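Local coordinates for protein transcriptional regulator, AsnC family (Agrobacterium tumefaciens str. C58, PDB 3I4P) that probably regulates transcription by binding specific DNA sequences as a member of the Lrp/AsnC family, and also binds calcium, at residues Phe95-Met98 and Asp103-Leu106; Phe89-Glu94 and Tyr120-Ala125; Val63-Ser68 and Ala114-Phe119; Ile11-Ser16 and Leu147-Met152. All coordinates share one frame; numbering follows the deposited sequence.

Contacts 1, 2 and 3 all belong to the alpha/beta effector domain, whereas contact 4 ties the DNA-binding end to the C-terminal tail, its centre about 25 to 31 Å from those of the other three. Contacts 2 and 3 share helix 113-126, with centres about 8 Å apart, and Phe119 of contact 3 packs on Phe89 and Val92 of contact 2. Leu106 of contact 1 reaches both neighbours: its CD2 lies 3.8 Å from SE of Met123, and its O probably accepts a hydrogen bond from N of Val67, 2.8 Å away. Asp103 in contact 1 is a calcium-site residue; its side chain is about 4 Å from a calcium ion that this chain does not ligate.

Contact 1 (Phe95-Met98 and Asp103-Leu106); sequences FYRM and DYLL
Phe95 and Tyr104 meet diagonally across two antiparallel strands, CE1 of Phe95 lying 3.5 Å from CD1 of Tyr104. The two ring planes are 37° apart, with centroids 5.7 Å from each other. With CG of Phe95 anti to the backbone N (chi1 -179°), the ring leans toward the partner strand, where its CD1 also meets CD1 of Leu106 at 3.8 Å. On the same face the methylenes of Arg97 run past the Tyr104 ring, CB 3.9 Å from CE1. On the other face CG of Met98, a selenomethionine, rests on CB of Leu105 at 3.7 Å.

Backbone bonds set this register: Tyr96 and Leu105 form a hydrogen-bonded pair, N of Tyr96 to O of Leu105 at 2.8 Å and N of Leu105 to O of Tyr96 at 2.9 Å. N of Met98 reaches O of Asp103 at 2.8 Å. This is a beta hairpin of the ferredoxin-like Lrp/AsnC effector domain, and Asp103 and Tyr104 make a classic bulge opposite Ile69 on the next strand.

Farther out, helix 76-88 covers the Phe95, Tyr104 and Leu106 face. Strand 95-98 pairs with a strand of the second subunit, continuing the sheet across the interface. The Arg97 guanidinium bridges to Glu139 of that subunit and Asp117 of a third, while OD2 of Asp103, a calcium-site residue, accepts from N of Thr71.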
loop_
_atom_site.group_PDB
_atom_site.type_symbol
_atom_site.label_atom_id
_atom_site.label_comp_id
_atom_site.label_asym_id
_atom_site.label_seq_id
_atom_site.Cartn_x
_atom_site.Cartn_y
_atom_site.Cartn_z
ATOM N N PHE A 95 -14.190 18.282 -8.129
ATOM C CA PHE A 95 -14.783 17.165 -7.381
ATOM C C PHE A 95 -15.131 16.076 -8.368
ATOM O O PHE A 95 -15.941 16.299 -9.299
ATOM C CB PHE A 95 -16.026 17.697 -6.661
ATOM C CG PHE A 95 -16.775 16.694 -5.823
ATOM C CD1 PHE A 95 -16.186 15.547 -5.313
ATOM C CD2 PHE A 95 -18.076 16.968 -5.465
ATOM C CE1 PHE A 95 -16.911 14.671 -4.482
ATOM C CE2 PHE A 95 -18.808 16.081 -4.662
ATOM C CZ PHE A 95 -18.213 14.943 -4.158
ATOM N N TYR A 96 -14.512 14.910 -8.178
ATOM C CA TYR A 96 -14.663 13.791 -9.094
ATOM C C TYR A 96 -15.006 12.534 -8.374
ATOM O O TYR A 96 -14.439 12.219 -7.311
ATOM C CB TYR A 96 -13.358 13.498 -9.882
ATOM C CG TYR A 96 -12.927 14.631 -10.745
ATOM C CD1 TYR A 96 -13.326 14.724 -12.068
ATOM C CD2 TYR A 96 -12.158 15.649 -10.220
ATOM C CE1 TYR A 96 -12.940 15.784 -12.832
ATOM C CE2 TYR A 96 -11.800 16.722 -10.966
ATOM C CZ TYR A 96 -12.183 16.791 -12.262
ATOM O OH TYR A 96 -11.789 17.890 -12.985
ATOM N N ARG A 97 -15.899 11.785 -9.002
ATOM C CA ARG A 97 -16.170 10.432 -8.616
ATOM C C ARG A 97 -15.163 9.610 -9.392
ATOM O O ARG A 97 -15.110 9.701 -10.610
ATOM C CB ARG A 97 -17.616 10.046 -8.940
ATOM C CG ARG A 97 -17.931 8.619 -8.595
ATOM C CD ARG A 97 -19.450 8.371 -8.467
ATOM N NE ARG A 97 -20.104 8.685 -9.734
ATOM C CZ ARG A 97 -20.187 7.864 -10.771
ATOM N NH1 ARG A 97 -19.673 6.638 -10.710
ATOM N NH2 ARG A 97 -20.798 8.271 -11.881
HETATM N N MSE A 98 -14.322 8.866 -8.675
HETATM C CA MSE A 98 -13.227 8.153 -9.280
HETATM C C MSE A 98 -13.512 6.663 -9.365
HETATM O O MSE A 98 -14.424 6.125 -8.700
HETATM C CB MSE A 98 -11.952 8.335 -8.471
HETATM C CG MSE A 98 -11.463 9.770 -8.309
HETATM SE SE MSE A 98 -10.876 10.585 -9.936
HETATM C CE MSE A 98 -9.398 9.562 -10.510
ATOM N N ASP A 103 -12.648 6.513 -3.990
ATOM C CA ASP A 103 -14.023 6.719 -4.435
ATOM C C ASP A 103 -14.226 8.133 -4.998
ATOM O O ASP A 103 -14.935 8.302 -5.997
ATOM C CB ASP A 103 -15.010 6.554 -3.246
ATOM C CG ASP A 103 -15.263 5.104 -2.859
ATOM O OD1 ASP A 103 -15.427 4.262 -3.773
ATOM O OD2 ASP A 103 -15.366 4.814 -1.644
ATOM N N TYR A 104 -13.686 9.140 -4.292
ATOM C CA TYR A 104 -13.786 10.516 -4.731
ATOM C C TYR A 104 -12.451 11.243 -4.598
ATOM O O TYR A 104 -11.647 10.948 -3.712
ATOM C CB TYR A 104 -14.875 11.260 -3.961
ATOM C CG TYR A 104 -16.298 10.688 -4.137
ATOM C CD1 TYR A 104 -17.201 11.270 -5.033
ATOM C CD2 TYR A 104 -16.733 9.593 -3.406
ATOM C CE1 TYR A 104 -18.487 10.781 -5.190
ATOM C CE2 TYR A 104 -18.022 9.092 -3.556
ATOM C CZ TYR A 104 -18.902 9.697 -4.446
ATOM O OH TYR A 104 -20.193 9.211 -4.607
ATOM N N LEU A 105 -12.215 12.164 -5.517
ATOM C CA LEU A 105 -11.061 13.045 -5.455
ATOM C C LEU A 105 -11.543 14.504 -5.500
ATOM O O LEU A 105 -12.264 14.907 -6.429
ATOM C CB LEU A 105 -10.046 12.746 -6.565
ATOM C CG LEU A 105 -8.711 13.523 -6.535
ATOM C CD1 LEU A 105 -7.902 13.269 -5.242
ATOM C CD2 LEU A 105 -7.846 13.224 -7.788
ATOM N N LEU A 106 -11.139 15.272 -4.485
ATOM C CA LEU A 106 -11.410 16.718 -4.437
ATOM C C LEU A 106 -10.110 17.493 -4.588
ATOM O O LEU A 106 -9.070 17.059 -4.098
ATOM C CB LEU A 106 -12.063 17.158 -3.121
ATOM C CG LEU A 106 -13.400 16.654 -2.579
ATOM C CD1 LEU A 106 -13.561 15.146 -2.616
ATOM C CD2 LEU A 106 -13.539 17.184 -1.094
HETATM O O HOH W 1 -14.561 4.244 -6.987
#

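Contact 2 (Phe89-Glu94 and Tyr120-Ala125); sequences FPEVVE and YKRMIA
Electrostatics joins the outer side of this contact: OE2 of Glu91 lies 2.9 Å from NH2 of Arg122 in a salt bridge. It is a single-point grip, since OE1 of Glu91 stays 3.8 Å from that same NH2. The carboxylate arrives at the edge of the guanidinium, close to its plane, but the two flat groups are turned 33° apart. Bends in both chains bring the charges together; the Glu91 chain folds at chi2 (88°), and Arg122 turns at chi3 (-47°). Tyr151 of the second subunit also hydrogen-bonds OE2 of Glu91 through its OH.

Apolar packing lies deeper. The far end of the Phe89 ring, at CZ, comes obliquely against the backbone of helix 113-126, 3.6 Å from CA of Met123, and CE1 lies 4.1 Å from CB of Arg122. CE2 meets CG of Met123, a selenomethionine, at 4.2 Å. Phe119 of the same helix adds an edge-to-face ring contact to Phe89.

In the backbone, a type I turn from Phe89 to Val92, N of Val92 bonding O of Phe89 at 3.1 Å, leads from helix 76-88 into strand 92-98, and the contact joins it to helix 113-126 of the ferredoxin-like domain.

OE1 of Glu91 is buried without a polar partner, which implies that the negative charge is probably steadied mainly through OE2, where Arg122 and the neighbouring subunit's tyrosine converge.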
loop_
_atom_site.group_PDB
_atom_site.type_symbol
_atom_site.label_atom_id
_atom_site.label_comp_id
_atom_site.label_asym_id
_atom_site.label_seq_id
_atom_site.Cartn_x
_atom_site.Cartn_y
_atom_site.Cartn_z
ATOM N N PHE A 89 -19.308 23.637 -0.906
ATOM C CA PHE A 89 -18.167 24.305 -0.281
ATOM C C PHE A 89 -17.459 25.084 -1.355
ATOM O O PHE A 89 -17.071 24.510 -2.397
ATOM C CB PHE A 89 -17.185 23.335 0.400
ATOM C CG PHE A 89 -17.706 22.728 1.670
ATOM C CD1 PHE A 89 -17.560 23.398 2.889
ATOM C CD2 PHE A 89 -18.338 21.491 1.653
ATOM C CE1 PHE A 89 -18.058 22.847 4.058
ATOM C CE2 PHE A 89 -18.844 20.923 2.827
ATOM C CZ PHE A 89 -18.713 21.606 4.028
ATOM N N PRO A 90 -17.279 26.394 -1.120
ATOM C CA PRO A 90 -16.573 27.222 -2.117
ATOM C C PRO A 90 -15.086 26.849 -2.305
ATOM O O PRO A 90 -14.534 27.061 -3.383
ATOM C CB PRO A 90 -16.729 28.644 -1.588
ATOM C CG PRO A 90 -17.478 28.556 -0.283
ATOM C CD PRO A 90 -17.730 27.150 0.066
ATOM N N GLU A 91 -14.477 26.261 -1.271
ATOM C CA GLU A 91 -13.127 25.786 -1.339
ATOM C C GLU A 91 -12.985 24.523 -2.171
ATOM O O GLU A 91 -11.880 24.220 -2.544
ATOM C CB GLU A 91 -12.521 25.486 0.045
ATOM C CG GLU A 91 -12.494 26.663 0.969
ATOM C CD GLU A 91 -13.779 26.816 1.804
ATOM O OE1 GLU A 91 -14.796 26.120 1.548
ATOM O OE2 GLU A 91 -13.760 27.670 2.722
ATOM N N VAL A 92 -14.056 23.783 -2.436
ATOM C CA VAL A 92 -13.926 22.570 -3.251
ATOM C C VAL A 92 -14.085 23.029 -4.698
ATOM O O VAL A 92 -15.209 23.334 -5.165
ATOM C CB VAL A 92 -14.978 21.499 -2.898
ATOM C CG1 VAL A 92 -14.874 20.288 -3.858
ATOM C CG2 VAL A 92 -14.870 21.143 -1.412
ATOM N N VAL A 93 -12.954 23.143 -5.392
ATOM C CA VAL A 93 -13.013 23.756 -6.699
ATOM C C VAL A 93 -13.180 22.695 -7.791
ATOM O O VAL A 93 -13.632 22.999 -8.924
ATOM C CB VAL A 93 -11.856 24.750 -6.934
ATOM C CG1 VAL A 93 -12.058 26.018 -6.053
ATOM C CG2 VAL A 93 -10.534 24.099 -6.739
ATOM N N GLU A 94 -12.850 21.447 -7.449
ATOM C CA GLU A 94 -13.005 20.336 -8.379
ATOM C C GLU A 94 -13.358 19.139 -7.565
ATOM O O GLU A 94 -12.865 18.980 -6.467
ATOM C CB GLU A 94 -11.727 20.071 -9.198
ATOM C CG GLU A 94 -11.334 21.193 -10.076
ATOM C CD GLU A 94 -9.993 20.971 -10.836
ATOM O OE1 GLU A 94 -9.687 19.827 -11.202
ATOM O OE2 GLU A 94 -9.295 21.990 -11.063
ATOM N N TYR A 120 -11.723 21.204 6.589
ATOM C CA TYR A 120 -11.890 19.801 6.911
ATOM C C TYR A 120 -12.854 19.563 8.073
ATOM O O TYR A 120 -13.657 18.664 7.974
ATOM C CB TYR A 120 -10.533 19.172 7.250
ATOM C CG TYR A 120 -10.625 17.700 7.515
ATOM C CD1 TYR A 120 -10.509 16.797 6.472
ATOM C CD2 TYR A 120 -10.836 17.201 8.816
ATOM C CE1 TYR A 120 -10.611 15.432 6.687
ATOM C CE2 TYR A 120 -10.925 15.818 9.053
ATOM C CZ TYR A 120 -10.827 14.945 7.962
ATOM O OH TYR A 120 -10.907 13.581 8.108
ATOM N N LYS A 121 -12.749 20.336 9.161
ATOM C CA LYS A 121 -13.702 20.198 10.280
ATOM C C LYS A 121 -15.127 20.531 9.866
ATOM O O LYS A 121 -16.056 19.890 10.360
ATOM C CB LYS A 121 -13.394 21.087 11.495
ATOM C CG LYS A 121 -11.998 21.026 12.124
ATOM C CD LYS A 121 -11.670 19.710 12.786
ATOM C CE LYS A 121 -10.885 19.946 14.115
ATOM N NZ LYS A 121 -10.108 21.219 14.136
ATOM N N ARG A 122 -15.307 21.551 9.025
ATOM C CA ARG A 122 -16.648 21.898 8.560
ATOM C C ARG A 122 -17.202 20.817 7.643
ATOM O O ARG A 122 -18.355 20.439 7.777
ATOM C CB ARG A 122 -16.700 23.263 7.860
ATOM C CG ARG A 122 -16.453 24.454 8.772
ATOM C CD ARG A 122 -16.650 25.826 8.087
ATOM N NE ARG A 122 -16.000 25.934 6.767
ATOM C CZ ARG A 122 -14.765 26.412 6.542
ATOM N NH1 ARG A 122 -13.972 26.850 7.540
ATOM N NH2 ARG A 122 -14.297 26.430 5.292
HETATM N N MSE A 123 -16.372 20.295 6.752
HETATM C CA MSE A 123 -16.765 19.228 5.816
HETATM C C MSE A 123 -17.217 17.984 6.553
HETATM O O MSE A 123 -18.282 17.419 6.255
HETATM C CB MSE A 123 -15.615 18.836 4.859
HETATM C CG MSE A 123 -16.061 17.861 3.724
HETATM SE SE MSE A 123 -14.671 17.293 2.487
HETATM C CE MSE A 123 -13.675 16.170 3.676
ATOM N N ILE A 124 -16.408 17.573 7.525
ATOM C CA ILE A 124 -16.613 16.317 8.201
ATOM C C ILE A 124 -17.814 16.406 9.182
ATOM O O ILE A 124 -18.409 15.383 9.516
ATOM C CB ILE A 124 -15.250 15.839 8.857
ATOM C CG1 ILE A 124 -14.951 14.386 8.517
ATOM C CG2 ILE A 124 -15.201 16.116 10.343
ATOM C CD1 ILE A 124 -14.687 14.147 7.060
ATOM N N ALA A 125 -18.186 17.613 9.619
ATOM C CA ALA A 125 -19.418 17.790 10.416
ATOM C C ALA A 125 -20.651 17.449 9.575
ATOM O O ALA A 125 -21.629 16.942 10.086
ATOM C CB ALA A 125 -19.539 19.226 10.984
#

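Contact 3 (Val63-Ser68 and Ala114-Phe119); sequences VTVFVS and AAYDAF
Tyr116 meets the strand with both its ring and its hydroxyl. A chi1 of 179° swings the ring off helix 113-126, opposite the backbone N, toward strand 63-70. CG1 of Val65 sits over one ring face, 3.9 Å from the centroid and 24° off the normal, a CH-pi contact displaced toward the CE1 and CZ rim. The second methyl of that valine, CG2, lies 3.7 Å from CD1 of Tyr116, so the branched side chain follows one flank of the ring. Val67, two residues on and on the same face of the sheet, meets the phenol head-on instead: its CG2 is at the ring edge, 3.2 Å from OH of Tyr116. That hydroxyl hydrogen-bonds OG of Ser134 on strand 131-143, which gives the polar end of a buried side chain a partner. Phe136, from the same strand, meets the ring edge-to-face.

One turn later along the helix, Phe119 also points at the sheet. Aromatic residues of helix 113-126 thus pack over an antiparallel sheet of order 2-3-1-4, counting from strand 63-70, the ferredoxin-like alpha/beta sandwich of the Lrp/AsnC effector domain.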
loop_
_atom_site.group_PDB
_atom_site.type_symbol
_atom_site.label_atom_id
_atom_site.label_comp_id
_atom_site.label_asym_id
_atom_site.label_seq_id
_atom_site.Cartn_x
_atom_site.Cartn_y
_atom_site.Cartn_z
ATOM N N VAL A 63 -2.677 27.663 -1.415
ATOM C CA VAL A 63 -2.405 26.232 -1.158
ATOM C C VAL A 63 -3.497 25.397 -1.839
ATOM O O VAL A 63 -4.686 25.700 -1.747
ATOM C CB VAL A 63 -2.295 25.900 0.353
ATOM C CG1 VAL A 63 -2.224 24.357 0.573
ATOM C CG2 VAL A 63 -1.084 26.627 0.994
ATOM N N THR A 64 -3.062 24.379 -2.569
ATOM C CA THR A 64 -3.924 23.345 -3.121
ATOM C C THR A 64 -3.730 22.041 -2.327
ATOM O O THR A 64 -2.620 21.599 -2.080
ATOM C CB THR A 64 -3.591 23.054 -4.622
ATOM O OG1 THR A 64 -3.865 24.217 -5.404
ATOM C CG2 THR A 64 -4.410 21.912 -5.145
ATOM N N VAL A 65 -4.844 21.429 -1.959
ATOM C CA VAL A 65 -4.875 20.163 -1.271
ATOM C C VAL A 65 -5.717 19.233 -2.138
ATOM O O VAL A 65 -6.802 19.600 -2.573
ATOM C CB VAL A 65 -5.573 20.322 0.087
ATOM C CG1 VAL A 65 -5.428 19.035 0.891
ATOM C CG2 VAL A 65 -5.033 21.547 0.797
ATOM N N PHE A 66 -5.226 18.035 -2.372
ATOM C CA PHE A 66 -5.999 17.002 -3.060
ATOM C C PHE A 66 -6.503 16.039 -2.010
ATOM O O PHE A 66 -5.706 15.378 -1.319
ATOM C CB PHE A 66 -5.156 16.274 -4.127
ATOM C CG PHE A 66 -5.081 17.028 -5.406
ATOM C CD1 PHE A 66 -6.092 16.916 -6.341
ATOM C CD2 PHE A 66 -4.040 17.924 -5.633
ATOM C CE1 PHE A 66 -6.042 17.653 -7.543
ATOM C CE2 PHE A 66 -3.988 18.650 -6.780
ATOM C CZ PHE A 66 -4.991 18.511 -7.753
ATOM N N VAL A 67 -7.824 15.977 -1.878
ATOM C CA VAL A 67 -8.423 15.201 -0.835
ATOM C C VAL A 67 -8.987 13.931 -1.444
ATOM O O VAL A 67 -9.881 13.997 -2.275
ATOM C CB VAL A 67 -9.525 16.014 -0.075
ATOM C CG1 VAL A 67 -9.921 15.302 1.168
ATOM C CG2 VAL A 67 -9.049 17.425 0.226
ATOM N N SER A 68 -8.440 12.781 -1.052
ATOM C CA SER A 68 -8.933 11.456 -1.472
ATOM C C SER A 68 -9.922 10.822 -0.464
ATOM O O SER A 68 -9.572 10.573 0.696
ATOM C CB SER A 68 -7.748 10.506 -1.627
ATOM O OG SER A 68 -6.846 10.954 -2.619
ATOM N N ALA A 114 -3.623 25.652 8.462
ATOM C CA ALA A 114 -4.666 25.932 9.462
ATOM C C ALA A 114 -6.039 26.162 8.808
ATOM O O ALA A 114 -7.027 25.625 9.294
ATOM C CB ALA A 114 -4.276 27.108 10.380
ATOM N N ALA A 115 -6.085 26.931 7.707
ATOM C CA ALA A 115 -7.325 27.132 6.935
ATOM C C ALA A 115 -7.841 25.783 6.398
ATOM O O ALA A 115 -9.026 25.564 6.314
ATOM C CB ALA A 115 -7.111 28.119 5.759
ATOM N N TYR A 116 -6.936 24.883 6.032
ATOM C CA TYR A 116 -7.334 23.556 5.570
ATOM C C TYR A 116 -7.912 22.758 6.680
ATOM O O TYR A 116 -8.945 22.125 6.495
ATOM C CB TYR A 116 -6.201 22.723 4.941
ATOM C CG TYR A 116 -6.728 21.364 4.528
ATOM C CD1 TYR A 116 -7.588 21.249 3.435
ATOM C CD2 TYR A 116 -6.417 20.208 5.241
ATOM C CE1 TYR A 116 -8.110 20.017 3.049
ATOM C CE2 TYR A 116 -6.932 18.960 4.844
ATOM C CZ TYR A 116 -7.776 18.899 3.756
ATOM O OH TYR A 116 -8.314 17.739 3.344
ATOM N N ASP A 117 -7.204 22.723 7.803
ATOM C CA ASP A 117 -7.730 22.080 9.016
ATOM C C ASP A 117 -9.173 22.533 9.338
ATOM O O ASP A 117 -10.039 21.696 9.518
ATOM C CB ASP A 117 -6.799 22.295 10.203
ATOM C CG ASP A 117 -7.166 21.419 11.403
ATOM O OD1 ASP A 117 -7.589 20.260 11.227
ATOM O OD2 ASP A 117 -7.034 21.892 12.543
ATOM N N ALA A 118 -9.441 23.838 9.346
ATOM C CA ALA A 118 -10.804 24.350 9.660
ATOM C C ALA A 118 -11.832 24.027 8.557
ATOM O O ALA A 118 -13.030 23.911 8.833
ATOM C CB ALA A 118 -10.775 25.867 9.959
ATOM N N PHE A 119 -11.380 23.897 7.314
ATOM C CA PHE A 119 -12.283 23.527 6.212
ATOM C C PHE A 119 -12.728 22.071 6.412
ATOM O O PHE A 119 -13.919 21.751 6.382
ATOM C CB PHE A 119 -11.619 23.688 4.823
ATOM C CG PHE A 119 -12.219 22.765 3.767
ATOM C CD1 PHE A 119 -13.433 23.073 3.166
ATOM C CD2 PHE A 119 -11.601 21.552 3.442
ATOM C CE1 PHE A 119 -14.027 22.194 2.246
ATOM C CE2 PHE A 119 -12.177 20.668 2.515
ATOM C CZ PHE A 119 -13.387 20.989 1.907
#

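Contact 4 (Ile11-Ser16 and Leu147-Met152)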
loop_
_atom_site.group_PDB
_atom_site.type_symbol
_atom_site.label_atom_id
_atom_site.label_comp_id
_atom_site.label_asym_id
_atom_site.label_seq_id
_atom_site.Cartn_x
_atom_site.Cartn_y
_atom_site.Cartn_z
ATOM N N ILE A 11 -8.644 30.951 -29.551
ATOM C CA ILE A 11 -8.388 32.289 -29.059
ATOM C C ILE A 11 -9.319 32.577 -27.860
ATOM O O ILE A 11 -8.859 33.083 -26.843
ATOM C CB ILE A 11 -8.557 33.350 -30.151
ATOM C CG1 ILE A 11 -7.564 33.069 -31.299
ATOM C CG2 ILE A 11 -8.374 34.770 -29.555
ATOM C CD1 ILE A 11 -7.816 33.839 -32.574
ATOM N N LEU A 12 -10.601 32.231 -27.978
ATOM C CA LEU A 12 -11.581 32.548 -26.922
ATOM C C LEU A 12 -11.186 31.925 -25.568
ATOM O O LEU A 12 -11.279 32.574 -24.552
ATOM C CB LEU A 12 -13.019 32.172 -27.342
ATOM C CG LEU A 12 -13.694 33.083 -28.387
ATOM C CD1 LEU A 12 -15.101 32.609 -28.667
ATOM C CD2 LEU A 12 -13.727 34.556 -27.950
ATOM N N GLN A 13 -10.667 30.708 -25.587
ATOM C CA GLN A 13 -10.190 30.025 -24.379
ATOM C C GLN A 13 -8.981 30.705 -23.742
ATOM O O GLN A 13 -8.699 30.485 -22.558
ATOM C CB GLN A 13 -9.781 28.584 -24.707
ATOM C CG GLN A 13 -10.901 27.655 -25.004
ATOM C CD GLN A 13 -10.452 26.196 -24.889
ATOM O OE1 GLN A 13 -11.045 25.418 -24.129
ATOM N NE2 GLN A 13 -9.365 25.841 -25.583
ATOM N N GLU A 14 -8.238 31.460 -24.546
ATOM C CA GLU A 14 -7.061 32.205 -24.076
ATOM C C GLU A 14 -7.411 33.618 -23.585
ATOM O O GLU A 14 -6.780 34.134 -22.679
ATOM C CB GLU A 14 -5.989 32.303 -25.183
ATOM C CG GLU A 14 -5.186 31.027 -25.406
ATOM C CD GLU A 14 -4.503 30.934 -26.795
ATOM O OE1 GLU A 14 -4.675 31.871 -27.610
ATOM O OE2 GLU A 14 -3.818 29.900 -27.069
ATOM N N ASP A 15 -8.417 34.228 -24.201
ATOM C CA ASP A 15 -8.699 35.635 -24.042
ATOM C C ASP A 15 -10.042 35.910 -24.669
ATOM O O ASP A 15 -10.178 35.807 -25.869
ATOM C CB ASP A 15 -7.612 36.466 -24.740
ATOM C CG ASP A 15 -7.753 38.007 -24.508
ATOM O OD1 ASP A 15 -8.638 38.475 -23.745
ATOM O OD2 ASP A 15 -6.938 38.758 -25.099
ATOM N N SER A 16 -11.046 36.263 -23.867
ATOM C CA SER A 16 -12.384 36.601 -24.402
ATOM C C SER A 16 -12.618 38.102 -24.436
ATOM O O SER A 16 -13.739 38.546 -24.623
ATOM C CB SER A 16 -13.485 35.940 -23.559
ATOM O OG SER A 16 -13.486 36.406 -22.219
ATOM N N LEU A 147 -9.065 23.644 -22.878
ATOM C CA LEU A 147 -9.139 22.260 -23.293
ATOM C C LEU A 147 -8.289 22.026 -24.561
ATOM O O LEU A 147 -8.104 22.923 -25.368
ATOM C CB LEU A 147 -10.608 21.857 -23.524
ATOM C CG LEU A 147 -11.533 21.995 -22.281
ATOM C CD1 LEU A 147 -12.980 21.676 -22.642
ATOM C CD2 LEU A 147 -11.029 21.123 -21.077
ATOM N N PRO A 148 -7.777 20.790 -24.740
ATOM C CA PRO A 148 -7.149 20.435 -26.032
ATOM C C PRO A 148 -8.209 20.404 -27.119
ATOM O O PRO A 148 -9.315 19.873 -26.894
ATOM C CB PRO A 148 -6.561 19.031 -25.768
ATOM C CG PRO A 148 -7.374 18.457 -24.612
ATOM C CD PRO A 148 -7.774 19.661 -23.768
ATOM N N LEU A 149 -7.916 21.007 -28.273
ATOM C CA LEU A 149 -8.917 21.171 -29.307
ATOM C C LEU A 149 -8.633 20.250 -30.507
ATOM O O LEU A 149 -9.404 20.233 -31.480
ATOM C CB LEU A 149 -9.053 22.654 -29.706
ATOM C CG LEU A 149 -9.469 23.611 -28.573
ATOM C CD1 LEU A 149 -9.458 25.057 -29.042
ATOM C CD2 LEU A 149 -10.829 23.246 -28.035
ATOM N N ASP A 150 -7.559 19.461 -30.392
ATOM C CA ASP A 150 -7.175 18.493 -31.406
ATOM C C ASP A 150 -8.203 17.353 -31.588
ATOM O O ASP A 150 -8.180 16.694 -32.592
ATOM C CB ASP A 150 -5.772 17.929 -31.096
ATOM N N TYR A 151 -9.125 17.147 -30.656
ATOM C CA TYR A 151 -10.053 16.009 -30.724
ATOM C C TYR A 151 -11.454 16.370 -31.220
ATOM O O TYR A 151 -12.309 15.484 -31.390
ATOM C CB TYR A 151 -10.183 15.398 -29.321
ATOM C CG TYR A 151 -8.858 14.946 -28.737
ATOM C CD1 TYR A 151 -8.248 13.759 -29.182
ATOM C CD2 TYR A 151 -8.200 15.694 -27.782
ATOM C CE1 TYR A 151 -7.035 13.323 -28.661
ATOM C CE2 TYR A 151 -6.974 15.268 -27.256
ATOM C CZ TYR A 151 -6.408 14.069 -27.701
ATOM O OH TYR A 151 -5.214 13.629 -27.187
HETATM N N MSE A 152 -11.693 17.674 -31.384
HETATM C CA MSE A 152 -12.998 18.214 -31.788
HETATM C C MSE A 152 -13.519 17.539 -33.049
HETATM O O MSE A 152 -12.742 17.223 -33.989
HETATM C CB MSE A 152 -12.899 19.705 -32.097
HETATM C CG MSE A 152 -12.935 20.569 -30.940
HETATM SE SE MSE A 152 -12.900 22.420 -31.490
HETATM C CE MSE A 152 -14.690 22.544 -32.243
#
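Gln13 has CG anti to its carbonyl carbon (chi1 -72°) and runs out extended from there (chi2 -162°), carrying its amide across to the backbone of Leu147. Both ends of the amide are used on that one residue. OE1 of Gln13 accepts from N of Leu147 at 2.9 Å, with the donor above the carbonyl plane rather than on a lone pair. NE2 of Gln13 donates to O of Leu147 at 3.2 Å; this bond is nearly straight at 177°, lies in the amide plane of Gln13 and falls on a lone pair of the acceptor. Two bonds to the same residue fix the rotation of the amide.

Leucine carbons pack against the amide. CD1 of Leu149 lies 3.5 Å from NE2 of Gln13, and CB of Leu147 is 3.6 Å from OE1. Leu149 also packs on Arg10, and its O accepts from NE of Arg6. From the second subunit, Leu54 packs on Gln13 and Val59 on Leu147, which places the contact at the interface with that subunit.

Helix 3-12 is the first helix of the winged helix-turn-helix domain. The glutamine amide here pairs side chain to main chain much as a strand neighbour would, joining that DNA-binding domain to the loop after strand 131-143.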